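Multicopper oxidase type 1 (Nitrosomonas europaea, PDB 3G5W) probably oxidises its substrates with the help of bound copper, as a laccase-like multicopper oxidase built of two cupredoxin-like domains. Local coordinates at residues Gly29-Pro34 / Gly116-Leu121; Thr99-Cys104 / Ile193-His198; Arg189-Gly194 / Arg235-Leu240. One frame throughout, in Å; residues are numbered along the deposited sequence.

Contact 1: Gly29-Pro34 / Gly116-Leu121; sequences GQVPAP and GMWGPL
Ala33 N donates to Trp118 O in the one direct hydrogen bond between Gly29-Pro34 and Gly116-Leu121, a nearly straight bond of 2.8 Å with 175° at the hydrogen; the donor is tilted 26° from the carbonyl plane. Around this bond the fit is close. The methyl of Ala33 points toward the strand and settles over the backbone, its CB 3.8 Å from Gly119 CA, where glycine has no side chain to collide with it. A cis peptide bond precedes Pro32, whose CB comes within 3.6 Å of Trp118 CZ3. Val31 adds its CG1 branch, set anti to the backbone N (chi1 -174°), over one face of the indole, 4.2 Å from the centroid of the six-membered ring: a CH-pi contact toward the rim. The indole swings back to meet these two residues although Trp118 CB starts out away from the loop.

Toward Gly29 the joint becomes looser and wetter. A water there donates to both Gln30 O and Gly116 O, at 2.8 Å from each, so one water satisfies two carbonyls that could not bond each other. This water sits in a buried region, as do all the touching residues.

Met117 CB, between Gly116 and Trp118, points away from the loop, and its side chain ends at the copper that is also bound by His56, Cys104 and His111. The loop leading into strand 35-39 thus packs on the start of strand 118-124 just behind the methionine ligand, an arrangement belonging to the type 1 copper site of a cupredoxin domain.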
ATOM      1  N   GLY A  29      20.783 -24.552  -3.592  1.00 18.44           N
ATOM      2  CA  GLY A  29      21.279 -24.354  -2.231  1.00 17.81           C
ATOM      3  C   GLY A  29      21.643 -22.924  -1.847  1.00 17.82           C
ATOM      4  O   GLY A  29      22.433 -22.720  -0.928  1.00 17.91           O
ATOM      5  N   GLN A  30      21.059 -21.941  -2.537  1.00 17.73           N
ATOM      6  CA  GLN A  30      21.314 -20.529  -2.250  1.00 17.69           C
ATOM      7  C   GLN A  30      20.034 -19.704  -2.161  1.00 17.32           C
ATOM      8  O   GLN A  30      19.036 -20.029  -2.811  1.00 17.39           O
ATOM      9  CB  GLN A  30      22.260 -19.908  -3.288  1.00 17.47           C
ATOM     10  CG  GLN A  30      21.707 -19.820  -4.695  1.00 18.32           C
ATOM     11  CD  GLN A  30      22.598 -19.006  -5.602  1.00 19.22           C
ATOM     12  OE1 GLN A  30      22.401 -17.799  -5.771  1.00 20.20           O
ATOM     13  NE2 GLN A  30      23.601 -19.651  -6.168  1.00 16.93           N
ATOM     14  N   VAL A  31      20.076 -18.644  -1.349  1.00 17.40           N
ATOM     15  CA  VAL A  31      18.948 -17.702  -1.191  1.00 17.17           C
ATOM     16  C   VAL A  31      19.508 -16.267  -1.159  1.00 17.43           C
ATOM     17  O   VAL A  31      20.328 -15.952  -0.300  1.00 17.34           O
ATOM     18  CB  VAL A  31      18.117 -17.976   0.095  1.00 17.49           C
ATOM     19  CG1 VAL A  31      16.874 -17.069   0.140  1.00 17.09           C
ATOM     20  CG2 VAL A  31      17.676 -19.437   0.178  1.00 16.55           C
ATOM     21  N   PRO A  32      19.101 -15.404  -2.111  1.00 17.44           N
ATOM     22  CA  PRO A  32      18.222 -15.637  -3.265  1.00 17.42           C
ATOM     23  C   PRO A  32      18.762 -16.710  -4.201  1.00 17.48           C
ATOM     24  O   PRO A  32      19.958 -17.022  -4.170  1.00 17.77           O
ATOM     25  CB  PRO A  32      18.207 -14.282  -3.990  1.00 17.56           C
ATOM     26  CG  PRO A  32      19.336 -13.502  -3.429  1.00 17.75           C
ATOM     27  CD  PRO A  32      19.532 -13.995  -2.034  1.00 17.56           C
ATOM     28  N   ALA A  33      17.876 -17.264  -5.016  1.00 17.39           N
ATOM     29  CA  ALA A  33      18.224 -18.267  -6.006  1.00 17.39           C
ATOM     30  C   ALA A  33      19.153 -17.667  -7.069  1.00 17.54           C
ATOM     31  O   ALA A  33      19.336 -16.446  -7.113  1.00 17.22           O
ATOM     32  CB  ALA A  33      16.963 -18.814  -6.642  1.00 17.52           C
ATOM     33  N   PRO A  34      19.764 -18.524  -7.912  1.00 17.71           N
ATOM     34  CA  PRO A  34      20.658 -18.061  -8.981  1.00 17.71           C
ATOM     35  C   PRO A  34      20.064 -16.987  -9.900  1.00 17.80           C
ATOM     36  O   PRO A  34      18.889 -17.053 -10.275  1.00 17.46           O
ATOM     37  CB  PRO A  34      20.953 -19.347  -9.762  1.00 18.09           C
ATOM     38  CG  PRO A  34      20.861 -20.425  -8.702  1.00 17.11           C
ATOM     39  CD  PRO A  34      19.681 -19.999  -7.875  1.00 17.68           C
ATOM     40  N   GLY A 116      12.559 -19.065   1.347  1.00 18.64           N
ATOM     41  CA  GLY A 116      13.545 -18.522   0.409  1.00 18.20           C
ATOM     42  C   GLY A 116      13.481 -19.037  -1.023  1.00 18.32           C
ATOM     43  O   GLY A 116      14.503 -19.072  -1.709  1.00 18.30           O
ATOM     44  N   MET A 117      12.284 -19.416  -1.482  1.00 17.85           N
ATOM     45  CA  MET A 117      12.116 -20.016  -2.808  1.00 17.85           C
ATOM     46  C   MET A 117      11.866 -18.943  -3.863  1.00 17.24           C
ATOM     47  O   MET A 117      10.776 -18.848  -4.411  1.00 16.96           O
ATOM     48  CB  MET A 117      10.976 -21.052  -2.812  1.00 17.84           C
ATOM     49  CG  MET A 117      11.133 -22.157  -1.773  1.00 18.03           C
ATOM     50  SD  MET A 117      10.201 -23.632  -2.215  1.00 19.46           S
ATOM     51  CE  MET A 117      11.204 -24.293  -3.555  1.00 18.67           C
ATOM     52  N   TRP A 118      12.888 -18.133  -4.125  1.00 16.91           N
ATOM     53  CA  TRP A 118      12.786 -17.006  -5.055  1.00 16.70           C
ATOM     54  C   TRP A 118      14.154 -16.509  -5.511  1.00 16.10           C
ATOM     55  O   TRP A 118      15.150 -16.594  -4.784  1.00 16.26           O
ATOM     56  CB  TRP A 118      11.949 -15.850  -4.457  1.00 17.05           C
ATOM     57  CG  TRP A 118      12.168 -15.628  -2.973  1.00 17.29           C
ATOM     58  CD1 TRP A 118      11.376 -16.080  -1.947  1.00 17.27           C
ATOM     59  CD2 TRP A 118      13.254 -14.921  -2.359  1.00 17.90           C
ATOM     60  NE1 TRP A 118      11.906 -15.703  -0.741  1.00 18.46           N
ATOM     61  CE2 TRP A 118      13.058 -14.992  -0.960  1.00 18.58           C
ATOM     62  CE3 TRP A 118      14.372 -14.235  -2.852  1.00 17.82           C
ATOM     63  CZ2 TRP A 118      13.938 -14.397  -0.048  1.00 18.65           C
ATOM     64  CZ3 TRP A 118      15.251 -13.650  -1.946  1.00 18.31           C
ATOM     65  CH2 TRP A 118      15.023 -13.732  -0.557  1.00 18.12           C
ATOM     66  N   GLY A 119      14.190 -15.992  -6.731  1.00 16.24           N
ATOM     67  CA  GLY A 119      15.404 -15.423  -7.306  1.00 15.73           C
ATOM     68  C   GLY A 119      15.026 -14.500  -8.440  1.00 15.69           C
ATOM     69  O   GLY A 119      13.852 -14.450  -8.827  1.00 15.76           O
ATOM     70  N   PRO A 120      16.008 -13.753  -8.969  1.00 15.78           N
ATOM     71  CA  PRO A 120      15.738 -12.767 -10.014  1.00 16.28           C
ATOM     72  C   PRO A 120      15.873 -13.294 -11.448  1.00 16.55           C
ATOM     73  O   PRO A 120      16.760 -14.102 -11.749  1.00 17.23           O
ATOM     74  CB  PRO A 120      16.780 -11.685  -9.730  1.00 16.28           C
ATOM     75  CG  PRO A 120      17.965 -12.444  -9.167  1.00 15.78           C
ATOM     76  CD  PRO A 120      17.427 -13.740  -8.555  1.00 15.68           C
ATOM     77  N   LEU A 121      14.988 -12.831 -12.323  1.00 16.80           N
ATOM     78  CA  LEU A 121      15.060 -13.170 -13.732  1.00 16.83           C
ATOM     79  C   LEU A 121      15.165 -11.861 -14.499  1.00 17.33           C
ATOM     80  O   LEU A 121      14.174 -11.132 -14.644  1.00 17.21           O
ATOM     81  CB  LEU A 121      13.826 -13.976 -14.148  1.00 17.01           C
ATOM     82  CG  LEU A 121      13.488 -14.232 -15.621  1.00 16.39           C
ATOM     83  CD1 LEU A 121      14.623 -14.948 -16.331  1.00 16.25           C
ATOM     84  CD2 LEU A 121      12.193 -15.035 -15.719  1.00 16.66           C
TER
HETATM   85  O   HOH W   1      16.341 -20.198  -3.512  1.00 14.38           O

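Contact 2: Thr99-Cys104 / Ile193-His198; sequences TMWYHC and IGAGDH. With CU (copper (II) ion), chain G; C2O (Cu-O-Cu linkage), chain K.
The interface between the two cupredoxin domains runs through this contact, where strand 98-103 of the first domain, which leads into the copper ligand Cys104, faces the end of strand 187-194 in the second. No hydrogen bond crosses between Thr99-Cys104 and Ile193-His198; the join is made by apolar groups. Its centre is the indole of Trp101, where a chi1 of 65° puts CG between the backbone N and the carbonyl carbon and so holds the indole face toward Ile193. Ile193 lays its CG2 methyl over that face, 3.8 Å from the centroid of the five-membered ring and only 15° off the normal, a well-aligned CH-pi contact. The same residue sends its other branch to Thr99, where Ile193 CG1 lies 3.9 Å from Thr99 CG2. Farther along the indole, Ala195 CB reaches Trp101 CZ3 at 3.8 Å, so the six-membered ring is met by the turn centred on Gly194.

The opposite face of the indole is covered near its rim by the imidazole of His103, which places Trp101 between the second domain and the copper cluster. His103 NE2 binds one copper of the Cu-O-Cu group, with His61 of the same chain and His253 of a second subunit also on that copper, consistent with a trinuclear centre built between subunits. Cys104 SG binds the separate type 1 copper at 2.1 Å, so adjacent residues link the two copper sites. His103 ND1, the other imidazole nitrogen, donates to Cys104 O at 2.8 Å, which fixes the ring's rotation; the bond is nearly straight at 172° and comes from above the carbonyl plane.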
ATOM      1  N   THR A  99      12.738  -6.386 -15.278  1.00 18.31           N
ATOM      2  CA  THR A  99      13.017  -7.004 -13.992  1.00 17.95           C
ATOM      3  C   THR A  99      11.883  -7.963 -13.674  1.00 17.88           C
ATOM      4  O   THR A  99      10.770  -7.550 -13.300  1.00 17.76           O
ATOM      5  CB  THR A  99      13.117  -5.965 -12.861  1.00 17.58           C
ATOM      6  OG1 THR A  99      14.146  -5.015 -13.169  1.00 17.18           O
ATOM      7  CG2 THR A  99      13.433  -6.650 -11.528  1.00 17.14           C
ATOM      8  N   MET A 100      12.165  -9.245 -13.848  1.00 17.83           N
ATOM      9  CA  MET A 100      11.201 -10.280 -13.507  1.00 17.72           C
ATOM     10  C   MET A 100      11.785 -11.124 -12.372  1.00 17.02           C
ATOM     11  O   MET A 100      12.895 -10.866 -11.900  1.00 17.03           O
ATOM     12  CB  MET A 100      10.856 -11.132 -14.734  1.00 18.30           C
ATOM     13  CG  MET A 100      10.622 -10.337 -16.033  1.00 20.18           C
ATOM     14  SD  MET A 100       9.362  -9.042 -15.923  1.00 25.94           S
ATOM     15  CE  MET A 100       9.216  -8.579 -17.648  1.00 22.85           C
ATOM     16  N   TRP A 101      11.038 -12.122 -11.923  1.00 16.26           N
ATOM     17  CA  TRP A 101      11.544 -13.015 -10.896  1.00 15.82           C
ATOM     18  C   TRP A 101      10.876 -14.370 -10.975  1.00 15.77           C
ATOM     19  O   TRP A 101       9.930 -14.564 -11.746  1.00 15.86           O
ATOM     20  CB  TRP A 101      11.437 -12.387  -9.492  1.00 15.54           C
ATOM     21  CG  TRP A 101      10.045 -12.126  -8.975  1.00 16.01           C
ATOM     22  CD1 TRP A 101       9.056 -11.421  -9.593  1.00 16.56           C
ATOM     23  CD2 TRP A 101       9.513 -12.527  -7.701  1.00 15.90           C
ATOM     24  NE1 TRP A 101       7.940 -11.368  -8.793  1.00 15.67           N
ATOM     25  CE2 TRP A 101       8.190 -12.039  -7.628  1.00 16.07           C
ATOM     26  CE3 TRP A 101      10.029 -13.246  -6.615  1.00 15.34           C
ATOM     27  CZ2 TRP A 101       7.365 -12.257  -6.515  1.00 16.30           C
ATOM     28  CZ3 TRP A 101       9.211 -13.463  -5.504  1.00 15.84           C
ATOM     29  CH2 TRP A 101       7.892 -12.965  -5.465  1.00 16.11           C
ATOM     30  N   TYR A 102      11.403 -15.317 -10.209  1.00 15.55           N
ATOM     31  CA  TYR A 102      10.837 -16.641 -10.175  1.00 15.31           C
ATOM     32  C   TYR A 102      10.737 -17.135  -8.754  1.00 14.87           C
ATOM     33  O   TYR A 102      11.538 -16.773  -7.894  1.00 14.34           O
ATOM     34  CB  TYR A 102      11.599 -17.617 -11.072  1.00 15.87           C
ATOM     35  CG  TYR A 102      13.045 -17.902 -10.716  1.00 16.34           C
ATOM     36  CD1 TYR A 102      14.069 -17.065 -11.152  1.00 15.70           C
ATOM     37  CD2 TYR A 102      13.393 -19.059 -10.007  1.00 17.48           C
ATOM     38  CE1 TYR A 102      15.399 -17.341 -10.857  1.00 16.49           C
ATOM     39  CE2 TYR A 102      14.720 -19.347  -9.702  1.00 18.13           C
ATOM     40  CZ  TYR A 102      15.720 -18.485 -10.135  1.00 17.92           C
ATOM     41  OH  TYR A 102      17.042 -18.779  -9.858  1.00 16.97           O
ATOM     42  N   HIS A 103       9.716 -17.939  -8.513  1.00 15.11           N
ATOM     43  CA  HIS A 103       9.456 -18.454  -7.186  1.00 15.67           C
ATOM     44  C   HIS A 103       8.594 -19.698  -7.256  1.00 15.59           C
ATOM     45  O   HIS A 103       7.942 -19.969  -8.271  1.00 15.59           O
ATOM     46  CB  HIS A 103       8.802 -17.379  -6.290  1.00 15.18           C
ATOM     47  CG  HIS A 103       7.512 -16.824  -6.818  1.00 16.47           C
ATOM     48  ND1 HIS A 103       6.298 -17.449  -6.632  1.00 16.98           N
ATOM     49  CD2 HIS A 103       7.240 -15.669  -7.473  1.00 16.45           C
ATOM     50  CE1 HIS A 103       5.337 -16.719  -7.172  1.00 16.32           C
ATOM     51  NE2 HIS A 103       5.883 -15.635  -7.690  1.00 16.55           N
ATOM     52  N   CYS A 104       8.595 -20.455  -6.169  1.00 16.23           N
ATOM     53  CA  CYS A 104       7.711 -21.599  -6.052  1.00 16.44           C
ATOM     54  C   CYS A 104       6.272 -21.104  -5.988  1.00 16.72           C
ATOM     55  O   CYS A 104       6.027 -19.999  -5.513  1.00 16.85           O
ATOM     56  CB  CYS A 104       8.036 -22.369  -4.782  1.00 16.72           C
ATOM     57  SG  CYS A 104       7.184 -23.945  -4.699  1.00 16.97           S
ATOM     58  N   ILE A 193      12.376  -5.755  -5.850  1.00 16.10           N
ATOM     59  CA  ILE A 193      11.431  -6.852  -6.037  1.00 16.16           C
ATOM     60  C   ILE A 193      10.722  -7.138  -4.717  1.00 16.73           C
ATOM     61  O   ILE A 193      11.367  -7.387  -3.701  1.00 16.54           O
ATOM     62  CB  ILE A 193      12.118  -8.134  -6.606  1.00 16.03           C
ATOM     63  CG1 ILE A 193      12.919  -7.795  -7.884  1.00 15.74           C
ATOM     64  CG2 ILE A 193      11.064  -9.221  -6.889  1.00 14.82           C
ATOM     65  CD1 ILE A 193      13.811  -8.925  -8.421  1.00 16.87           C
ATOM     66  N   GLY A 194       9.393  -7.055  -4.739  1.00 17.26           N
ATOM     67  CA  GLY A 194       8.573  -7.312  -3.559  1.00 17.66           C
ATOM     68  C   GLY A 194       8.333  -8.802  -3.396  1.00 18.12           C
ATOM     69  O   GLY A 194       7.285  -9.321  -3.778  1.00 17.98           O
ATOM     70  N   ALA A 195       9.322  -9.488  -2.838  1.00 18.60           N
ATOM     71  CA  ALA A 195       9.258 -10.937  -2.667  1.00 19.62           C
ATOM     72  C   ALA A 195       8.470 -11.324  -1.417  1.00 20.49           C
ATOM     73  O   ALA A 195       8.080 -12.489  -1.256  1.00 21.82           O
ATOM     74  CB  ALA A 195      10.671 -11.526  -2.628  1.00 19.08           C
ATOM     75  N   GLY A 196       8.204 -10.339  -0.560  1.00 20.89           N
ATOM     76  CA  GLY A 196       7.606 -10.580   0.747  1.00 21.42           C
ATOM     77  C   GLY A 196       6.103 -10.437   0.829  1.00 21.80           C
ATOM     78  O   GLY A 196       5.425 -10.218  -0.180  1.00 22.26           O
ATOM     79  N   ASP A 197       5.592 -10.552   2.051  1.00 21.77           N
ATOM     80  CA  ASP A 197       4.157 -10.513   2.330  1.00 21.78           C
ATOM     81  C   ASP A 197       3.656  -9.096   2.600  1.00 21.00           C
ATOM     82  O   ASP A 197       2.454  -8.828   2.508  1.00 20.56           O
ATOM     83  CB  ASP A 197       3.851 -11.413   3.543  1.00 22.51           C
ATOM     84  CG  ASP A 197       2.376 -11.685   3.705  1.00 24.82           C
ATOM     85  OD1 ASP A 197       1.841 -12.519   2.950  1.00 28.13           O
ATOM     86  OD2 ASP A 197       1.747 -11.057   4.586  1.00 29.38           O
ATOM     87  N   HIS A 198       4.583  -8.200   2.939  1.00 20.21           N
ATOM     88  CA  HIS A 198       4.264  -6.838   3.347  1.00 19.69           C
ATOM     89  C   HIS A 198       4.572  -5.837   2.238  1.00 19.06           C
ATOM     90  O   HIS A 198       5.407  -6.093   1.360  1.00 18.36           O
ATOM     91  CB  HIS A 198       5.087  -6.433   4.575  1.00 20.12           C
ATOM     92  CG  HIS A 198       4.710  -7.145   5.838  1.00 21.93           C
ATOM     93  ND1 HIS A 198       5.127  -6.714   7.080  1.00 24.67           N
ATOM     94  CD2 HIS A 198       3.963  -8.253   6.058  1.00 23.68           C
ATOM     95  CE1 HIS A 198       4.654  -7.527   8.010  1.00 24.55           C
ATOM     96  NE2 HIS A 198       3.943  -8.467   7.416  1.00 23.31           N
TER
HETATM   97 CU    CU G   1       7.757 -24.854  -2.842  1.00 23.24          CU
HETATM   98 CU2  C2O K   3       0.590 -16.589  -9.249  1.00 21.92          CU
HETATM   99 CU3  C2O K   3       4.804 -14.004  -8.321  1.00 20.54          CU
HETATM  100  O1  C2O K   3       2.249 -15.684  -8.667  1.00 41.71           O

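Contact 3: Arg189-Gly194 / Arg235-Leu240; sequences RLRLIG and RYDVIL
Arg189 and Asp237 form a salt bridge across two antiparallel neighbours, strands 187-194 and 235-241, within a sheet of the second cupredoxin domain. The Arg189 side chain runs out fully extended, with CG anti to the backbone N (chi1 -179°). Its CB passes Ile239 CG1, and Arg189 CG lies 4.1 Å from Ile239 CD1, so the aliphatic part rests on the isoleucine paired with it. CD then nears the carboxylate, which the guanidinium grips side-on: Arg189 NE and NH1 both donate to Asp237 OD1, each at 2.8 Å. OD1 lies in the guanidinium plane, while the carboxylate is turned 66° from that plane. Asp237 OD1 takes Arg189 NE on its anti lone pair and NH1 on the same side, out of the carboxylate plane. Arg189 NH2 goes on to Glu132.

Arg191 shares this face. Arg191 NH2 lies over the centre of the Arg189 guanidinium, and Asp237 OD1 lies over the face of the Arg191 guanidinium, 3.6 Å from Arg191 NH1, an attraction of charges without a directed N-H. Asp138 takes Arg191 NE, so the two neighbouring cations are probably balanced by the surrounding acids.

The backbones are joined by paired bonds between Leu190 and Val238 and between Leu192 and Tyr236. Leu190, Leu192, Val238 and Tyr236 point to the other face, where Leu192 CD1 touches Val238 CG2 at 4.0 Å. Leu190 reaches diagonally along the strands, its CD1 3.7 Å from Leu240 CD1. Arg235 bends at chi2 (85°) and chi3, and its aliphatic CG packs against Ile193 CG1 at 3.7 Å.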
ATOM      1  N   ARG A 189      20.892   1.782 -11.111  1.00 17.95           N
ATOM      2  CA  ARG A 189      19.561   1.255 -11.298  1.00 17.53           C
ATOM      3  C   ARG A 189      19.331   0.264 -10.170  1.00 17.21           C
ATOM      4  O   ARG A 189      20.031  -0.739 -10.081  1.00 17.67           O
ATOM      5  CB  ARG A 189      19.488   0.567 -12.653  1.00 17.34           C
ATOM      6  CG  ARG A 189      18.139  -0.023 -13.023  1.00 17.57           C
ATOM      7  CD  ARG A 189      18.213  -0.604 -14.435  1.00 17.81           C
ATOM      8  NE  ARG A 189      16.926  -1.137 -14.872  1.00 17.65           N
ATOM      9  CZ  ARG A 189      16.568  -1.300 -16.145  1.00 18.71           C
ATOM     10  NH1 ARG A 189      15.369  -1.787 -16.439  1.00 18.90           N
ATOM     11  NH2 ARG A 189      17.400  -0.966 -17.128  1.00 18.45           N
ATOM     12  N   LEU A 190      18.386   0.575  -9.286  1.00 16.87           N
ATOM     13  CA  LEU A 190      17.975  -0.352  -8.242  1.00 16.64           C
ATOM     14  C   LEU A 190      16.727  -1.105  -8.679  1.00 16.75           C
ATOM     15  O   LEU A 190      15.656  -0.515  -8.868  1.00 16.50           O
ATOM     16  CB  LEU A 190      17.710   0.374  -6.920  1.00 17.11           C
ATOM     17  CG  LEU A 190      18.737   1.376  -6.384  1.00 17.50           C
ATOM     18  CD1 LEU A 190      18.196   2.030  -5.109  1.00 19.67           C
ATOM     19  CD2 LEU A 190      20.095   0.727  -6.139  1.00 19.11           C
ATOM     20  N   ARG A 191      16.870  -2.412  -8.843  1.00 16.51           N
ATOM     21  CA  ARG A 191      15.747  -3.252  -9.243  1.00 16.69           C
ATOM     22  C   ARG A 191      15.110  -3.827  -7.974  1.00 16.52           C
ATOM     23  O   ARG A 191      15.618  -4.789  -7.390  1.00 16.53           O
ATOM     24  CB  ARG A 191      16.221  -4.345 -10.205  1.00 16.78           C
ATOM     25  CG  ARG A 191      16.921  -3.807 -11.470  1.00 17.37           C
ATOM     26  CD  ARG A 191      17.412  -4.948 -12.359  1.00 17.88           C
ATOM     27  NE  ARG A 191      18.081  -4.483 -13.580  1.00 18.37           N
ATOM     28  CZ  ARG A 191      17.573  -4.573 -14.806  1.00 18.96           C
ATOM     29  NH1 ARG A 191      16.366  -5.096 -15.009  1.00 17.95           N
ATOM     30  NH2 ARG A 191      18.283  -4.141 -15.846  1.00 20.03           N
ATOM     31  N   LEU A 192      14.022  -3.198  -7.527  1.00 16.04           N
ATOM     32  CA  LEU A 192      13.361  -3.582  -6.283  1.00 16.00           C
ATOM     33  C   LEU A 192      12.319  -4.645  -6.582  1.00 16.13           C
ATOM     34  O   LEU A 192      11.482  -4.464  -7.463  1.00 16.46           O
ATOM     35  CB  LEU A 192      12.685  -2.367  -5.620  1.00 15.82           C
ATOM     36  CG  LEU A 192      13.500  -1.082  -5.400  1.00 16.23           C
ATOM     37  CD1 LEU A 192      12.629  -0.008  -4.750  1.00 16.30           C
ATOM     38  CD2 LEU A 192      14.759  -1.345  -4.574  1.00 15.43           C
ATOM     39  N   ILE A 193      12.376  -5.755  -5.850  1.00 16.10           N
ATOM     40  CA  ILE A 193      11.431  -6.852  -6.037  1.00 16.16           C
ATOM     41  C   ILE A 193      10.722  -7.138  -4.717  1.00 16.73           C
ATOM     42  O   ILE A 193      11.367  -7.387  -3.701  1.00 16.54           O
ATOM     43  CB  ILE A 193      12.118  -8.134  -6.606  1.00 16.03           C
ATOM     44  CG1 ILE A 193      12.919  -7.795  -7.884  1.00 15.74           C
ATOM     45  CG2 ILE A 193      11.064  -9.221  -6.889  1.00 14.82           C
ATOM     46  CD1 ILE A 193      13.811  -8.925  -8.421  1.00 16.87           C
ATOM     47  N   GLY A 194       9.393  -7.055  -4.739  1.00 17.26           N
ATOM     48  CA  GLY A 194       8.573  -7.312  -3.559  1.00 17.66           C
ATOM     49  C   GLY A 194       8.333  -8.802  -3.396  1.00 18.12           C
ATOM     50  O   GLY A 194       7.285  -9.321  -3.778  1.00 17.98           O
ATOM     51  N   ARG A 235       7.437  -5.119  -9.075  1.00 17.27           N
ATOM     52  CA  ARG A 235       8.825  -4.716  -9.207  1.00 17.35           C
ATOM     53  C   ARG A 235       8.858  -3.270  -9.646  1.00 17.69           C
ATOM     54  O   ARG A 235       8.047  -2.851 -10.477  1.00 17.36           O
ATOM     55  CB  ARG A 235       9.575  -5.572 -10.232  1.00 17.17           C
ATOM     56  CG  ARG A 235       9.853  -7.013  -9.796  1.00 17.18           C
ATOM     57  CD  ARG A 235       8.672  -7.921 -10.091  1.00 17.67           C
ATOM     58  NE  ARG A 235       8.472  -8.093 -11.525  1.00 18.18           N
ATOM     59  CZ  ARG A 235       7.291  -8.241 -12.110  1.00 20.14           C
ATOM     60  NH1 ARG A 235       6.173  -8.226 -11.388  1.00 20.45           N
ATOM     61  NH2 ARG A 235       7.227  -8.385 -13.430  1.00 20.09           N
ATOM     62  N   TYR A 236       9.798  -2.518  -9.079  1.00 18.04           N
ATOM     63  CA  TYR A 236      10.083  -1.163  -9.516  1.00 18.65           C
ATOM     64  C   TYR A 236      11.570  -1.006  -9.785  1.00 18.91           C
ATOM     65  O   TYR A 236      12.393  -1.392  -8.954  1.00 19.09           O
ATOM     66  CB  TYR A 236       9.631  -0.154  -8.459  1.00 18.99           C
ATOM     67  CG  TYR A 236       8.129   0.010  -8.405  1.00 19.64           C
ATOM     68  CD1 TYR A 236       7.471   0.844  -9.305  1.00 19.55           C
ATOM     69  CD2 TYR A 236       7.363  -0.677  -7.464  1.00 20.00           C
ATOM     70  CE1 TYR A 236       6.088   1.000  -9.272  1.00 20.50           C
ATOM     71  CE2 TYR A 236       5.972  -0.528  -7.419  1.00 20.67           C
ATOM     72  CZ  TYR A 236       5.345   0.315  -8.324  1.00 20.64           C
ATOM     73  OH  TYR A 236       3.972   0.471  -8.298  1.00 20.23           O
ATOM     74  N   ASP A 237      11.910  -0.454 -10.951  1.00 18.89           N
ATOM     75  CA  ASP A 237      13.285  -0.044 -11.230  1.00 19.07           C
ATOM     76  C   ASP A 237      13.426   1.437 -10.930  1.00 18.98           C
ATOM     77  O   ASP A 237      12.734   2.277 -11.519  1.00 18.79           O
ATOM     78  CB  ASP A 237      13.688  -0.332 -12.684  1.00 19.14           C
ATOM     79  CG  ASP A 237      13.696  -1.824 -13.016  1.00 20.65           C
ATOM     80  OD1 ASP A 237      14.524  -2.240 -13.849  1.00 22.72           O
ATOM     81  OD2 ASP A 237      12.868  -2.585 -12.467  1.00 24.39           O
ATOM     82  N   VAL A 238      14.330   1.746 -10.011  1.00 18.98           N
ATOM     83  CA  VAL A 238      14.568   3.118  -9.590  1.00 19.37           C
ATOM     84  C   VAL A 238      15.947   3.533 -10.071  1.00 19.33           C
ATOM     85  O   VAL A 238      16.946   2.878  -9.751  1.00 19.74           O
ATOM     86  CB  VAL A 238      14.471   3.268  -8.056  1.00 19.42           C
ATOM     87  CG1 VAL A 238      14.665   4.726  -7.640  1.00 20.06           C
ATOM     88  CG2 VAL A 238      13.123   2.752  -7.551  1.00 19.41           C
ATOM     89  N   ILE A 239      15.991   4.608 -10.852  1.00 19.34           N
ATOM     90  CA  ILE A 239      17.260   5.138 -11.344  1.00 19.60           C
ATOM     91  C   ILE A 239      17.675   6.377 -10.534  1.00 19.69           C
ATOM     92  O   ILE A 239      16.871   7.289 -10.316  1.00 19.20           O
ATOM     93  CB  ILE A 239      17.235   5.367 -12.886  1.00 19.80           C
ATOM     94  CG1 ILE A 239      17.513   4.040 -13.600  1.00 21.48           C
ATOM     95  CG2 ILE A 239      18.326   6.358 -13.323  1.00 20.12           C
ATOM     96  CD1 ILE A 239      16.346   3.423 -14.293  1.00 23.83           C
ATOM     97  N   LEU A 240      18.917   6.371 -10.056  1.00 19.85           N
ATOM     98  CA  LEU A 240      19.443   7.456  -9.240  1.00 20.71           C
ATOM     99  C   LEU A 240      20.721   8.005  -9.867  1.00 20.99           C
ATOM    100  O   LEU A 240      21.650   7.244 -10.163  1.00 20.53           O
ATOM    101  CB  LEU A 240      19.748   6.957  -7.814  1.00 20.98           C
ATOM    102  CG  LEU A 240      18.708   6.264  -6.924  1.00 22.13           C
ATOM    103  CD1 LEU A 240      19.416   5.510  -5.787  1.00 24.45           C
ATOM    104  CD2 LEU A 240      17.748   7.261  -6.333  1.00 23.14           C
TER

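How the contacts relate
All three contacts are buried, but their chemistry follows their place. Contact 1 lies within the first cupredoxin domain and joins a loop to a strand by one backbone bond, a water and apolar packing. Contact 3 lies within the second and combines regular sheet pairing with buried charge. Contact 2 bridges the domains; between its two segments it has apolar packing and no hydrogen bond. Its strand 98-103 neighbours strand 118-124 of contact 1, and Tyr102 OH bonds to Pro34 O; its other segment shares Ile193 and Gly194 with contact 3. Thr99 OG1 meets both Asp237 OD2 and Arg191 NH1, carrying the charged network to the interface. Contacts 1 and 2 include copper ligands; contact 3 holds none.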